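Local coordinates for PHB depolymerase (Penicillium funiculosum, PDB 2D81), which hydrolyses the ester bonds of poly(3-hydroxybutyrate), probably by the serine-nucleophile mechanism of alpha/beta hydrolases, with a circularly permuted version of that fold, at residues S196-M202 against V301-I306. Residues are numbered along the deposited sequence; the frame is centred on the assembly and turned at random.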
ATOM      1  N   SER A 196     -17.587   4.595   8.682  1.00 10.03           N
ATOM      2  CA  SER A 196     -17.003   3.324   8.270  1.00 12.02           C
ATOM      3  C   SER A 196     -15.769   3.529   7.396  1.00 11.27           C
ATOM      4  O   SER A 196     -15.033   2.580   7.124  1.00 10.99           O
ATOM      5  CB  SER A 196     -18.034   2.495   7.502  1.00 13.08           C
ATOM      6  OG  SER A 196     -18.350   3.108   6.262  1.00 14.60           O
ATOM      7  N   TYR A 197     -15.551   4.767   6.959  1.00  9.98           N
ATOM      8  CA  TYR A 197     -14.399   5.098   6.119  1.00  9.20           C
ATOM      9  C   TYR A 197     -13.216   5.544   6.970  1.00  8.31           C
ATOM     10  O   TYR A 197     -12.123   5.766   6.452  1.00  9.35           O
ATOM     11  CB  TYR A 197     -14.746   6.230   5.146  1.00  9.09           C
ATOM     12  CG  TYR A 197     -15.901   5.948   4.210  1.00  9.33           C
ATOM     13  CD1 TYR A 197     -16.609   6.998   3.630  1.00 10.82           C
ATOM     14  CD2 TYR A 197     -16.292   4.643   3.907  1.00 10.88           C
ATOM     15  CE1 TYR A 197     -17.684   6.761   2.776  1.00 10.04           C
ATOM     16  CE2 TYR A 197     -17.370   4.394   3.051  1.00 10.83           C
ATOM     17  CZ  TYR A 197     -18.060   5.462   2.493  1.00 11.66           C
ATOM     18  OH  TYR A 197     -19.142   5.235   1.671  1.00 13.44           O
ATOM     19  N   GLY A 198     -13.443   5.692   8.272  1.00  9.33           N
ATOM     20  CA  GLY A 198     -12.422   6.251   9.140  1.00  8.33           C
ATOM     21  C   GLY A 198     -12.006   5.325  10.265  1.00  9.32           C
ATOM     22  O   GLY A 198     -12.643   4.303  10.516  1.00  8.13           O
ATOM     23  N   ALA A 199     -10.926   5.693  10.946  1.00  9.29           N
ATOM     24  CA  ALA A 199     -10.400   4.903  12.049  1.00 11.21           C
ATOM     25  C   ALA A 199      -9.394   5.741  12.818  1.00 11.47           C
ATOM     26  O   ALA A 199      -8.918   6.763  12.328  1.00 10.70           O
ATOM     27  CB  ALA A 199      -9.728   3.638  11.518  1.00  9.09           C
ATOM     28  N   ASN A 200      -9.069   5.310  14.029  1.00 12.81           N
ATOM     29  CA  ASN A 200      -8.043   5.987  14.798  1.00 14.17           C
ATOM     30  C   ASN A 200      -6.741   5.878  14.007  1.00 12.99           C
ATOM     31  O   ASN A 200      -6.484   4.861  13.358  1.00 11.90           O
ATOM     32  CB  ASN A 200      -7.901   5.328  16.172  1.00 19.30           C
ATOM     33  CG  ASN A 200      -7.370   6.280  17.220  1.00 24.13           C
ATOM     34  OD1 ASN A 200      -7.909   7.370  17.415  1.00 28.50           O
ATOM     35  ND2 ASN A 200      -6.313   5.871  17.911  1.00 30.19           N
ATOM     36  N   GLY A 201      -5.929   6.931  14.044  1.00 11.21           N
ATOM     37  CA  GLY A 201      -4.689   6.932  13.287  1.00 10.52           C
ATOM     38  C   GLY A 201      -4.872   7.343  11.838  1.00 10.66           C
ATOM     39  O   GLY A 201      -3.900   7.407  11.080  1.00 10.12           O
ATOM     40  N   MET A 202      -6.116   7.619  11.450  1.00  9.87           N
ATOM     41  CA  MET A 202      -6.411   8.100  10.104  1.00  8.36           C
ATOM     42  C   MET A 202      -6.953   9.526  10.116  1.00  8.09           C
ATOM     43  O   MET A 202      -7.681   9.920  11.027  1.00  8.68           O
ATOM     44  CB  MET A 202      -7.408   7.165   9.412  1.00  7.91           C
ATOM     45  CG  MET A 202      -6.838   5.792   9.083  1.00  9.54           C
ATOM     46  SD  MET A 202      -8.040   4.686   8.319  1.00 10.11           S
ATOM     47  CE  MET A 202      -8.084   5.324   6.625  1.00 10.30           C
ATOM     48  N   VAL A 301      -9.014  -2.037  12.442  1.00  7.35           N
ATOM     49  CA  VAL A 301      -9.792  -0.819  12.259  1.00  7.60           C
ATOM     50  C   VAL A 301      -9.373  -0.038  11.020  1.00  7.27           C
ATOM     51  O   VAL A 301     -10.224   0.468  10.289  1.00  7.63           O
ATOM     52  CB  VAL A 301      -9.730   0.107  13.506  1.00  8.10           C
ATOM     53  CG1 VAL A 301     -10.419  -0.570  14.687  1.00  9.56           C
ATOM     54  CG2 VAL A 301      -8.289   0.441  13.854  1.00  8.04           C
ATOM     55  N   GLN A 302      -8.074   0.060  10.763  1.00  6.87           N
ATOM     56  CA  GLN A 302      -7.628   0.790   9.578  1.00  7.45           C
ATOM     57  C   GLN A 302      -7.902   0.016   8.291  1.00  6.28           C
ATOM     58  O   GLN A 302      -8.362   0.593   7.306  1.00  6.49           O
ATOM     59  CB  GLN A 302      -6.137   1.133   9.674  1.00  9.45           C
ATOM     60  CG  GLN A 302      -5.769   1.946  10.910  1.00  6.48           C
ATOM     61  CD  GLN A 302      -4.398   2.577  10.808  1.00  8.44           C
ATOM     62  OE1 GLN A 302      -3.488   2.018  10.194  1.00  6.46           O
ATOM     63  NE2 GLN A 302      -4.237   3.744  11.425  1.00  7.60           N
ATOM     64  N   MET A 303      -7.631  -1.285   8.284  1.00  6.77           N
ATOM     65  CA  MET A 303      -7.936  -2.081   7.097  1.00  5.80           C
ATOM     66  C   MET A 303      -9.430  -2.059   6.788  1.00  6.52           C
ATOM     67  O   MET A 303      -9.827  -1.977   5.628  1.00  6.43           O
ATOM     68  CB  MET A 303      -7.467  -3.532   7.260  1.00  6.42           C
ATOM     69  CG  MET A 303      -5.955  -3.705   7.237  1.00  7.88           C
ATOM     70  SD  MET A 303      -5.452  -5.347   6.675  1.00  7.72           S
ATOM     71  CE  MET A 303      -6.131  -6.378   7.968  1.00  7.64           C
ATOM     72  N   ALA A 304     -10.255  -2.128   7.826  1.00  6.22           N
ATOM     73  CA  ALA A 304     -11.702  -2.108   7.641  1.00  8.12           C
ATOM     74  C   ALA A 304     -12.164  -0.789   7.017  1.00  7.62           C
ATOM     75  O   ALA A 304     -13.087  -0.767   6.196  1.00  8.00           O
ATOM     76  CB  ALA A 304     -12.403  -2.330   8.980  1.00  9.20           C
ATOM     77  N   ALA A 305     -11.518   0.304   7.408  1.00  7.81           N
ATOM     78  CA  ALA A 305     -11.840   1.621   6.864  1.00  8.14           C
ATOM     79  C   ALA A 305     -11.481   1.690   5.384  1.00  6.99           C
ATOM     80  O   ALA A 305     -12.277   2.144   4.562  1.00  6.56           O
ATOM     81  CB  ALA A 305     -11.089   2.701   7.632  1.00  8.56           C
ATOM     82  N   ILE A 306     -10.277   1.236   5.050  1.00  6.80           N
ATOM     83  CA  ILE A 306      -9.832   1.209   3.664  1.00  7.03           C
ATOM     84  C   ILE A 306     -10.723   0.307   2.814  1.00  6.78           C
ATOM     85  O   ILE A 306     -11.120   0.679   1.711  1.00  7.10           O
ATOM     86  CB  ILE A 306      -8.363   0.737   3.572  1.00  5.58           C
ATOM     87  CG1 ILE A 306      -7.462   1.741   4.306  1.00  8.67           C
ATOM     88  CG2 ILE A 306      -7.934   0.623   2.106  1.00  6.43           C
ATOM     89  CD1 ILE A 306      -6.013   1.288   4.450  1.00  7.41           C
TER
HETATM   90  O   HOH W   1     -12.986   1.054  11.593  1.00 24.62           O
HETATM   91  O   HOH W   2      -2.136   5.465  11.684  1.00  9.29           O
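Gln302 reaches the turn Ala199-Met202 because its CG stands anti to the carbonyl carbon (chi1 -57°) and the chain runs on extended, carrying the amide off the helix to Asn200. Met202 starts with the same choice at chi1 and an extended chi2, which bring its sulfur against Ala305; the bend at chi3 then turns CE toward Ile306. The amide thus meets the type II turn at its central peptide: Gln302 NE2 donates to Asn200 O at 3.2 Å, nearly straight at 167°, meeting a lone pair in the carbonyl plane. Gly201 holds the turn's third position with phi 84°, where a side chain would jam against the preceding carbonyl O. A water accepts from Gln302 NE2 and donates to Gly201 O, while Gln302 OE1 takes the backbone N-H of Asp286, so both ends of the amide are engaged and its rotation is fixed. A leucine here would probably leave Asn200 O and the Asp286 N-H without their mate. Toward Tyr197, the methyls of Ala199 and Ala305 let the loop backbone approach the helix. Ala305 CB sits between the Tyr197 carbonyl and Met202 SD, 3.7 Å from the sulfur. Ala305 CA makes a CH...O contact with Ser196 O at 3.3 Å. The contact ties the loop linking strands 187-192 and 205-210 to the start of helix 301-314, whose Ile306 packs on strand 221-227 of the central sheet while Met303 touches helix 20-31.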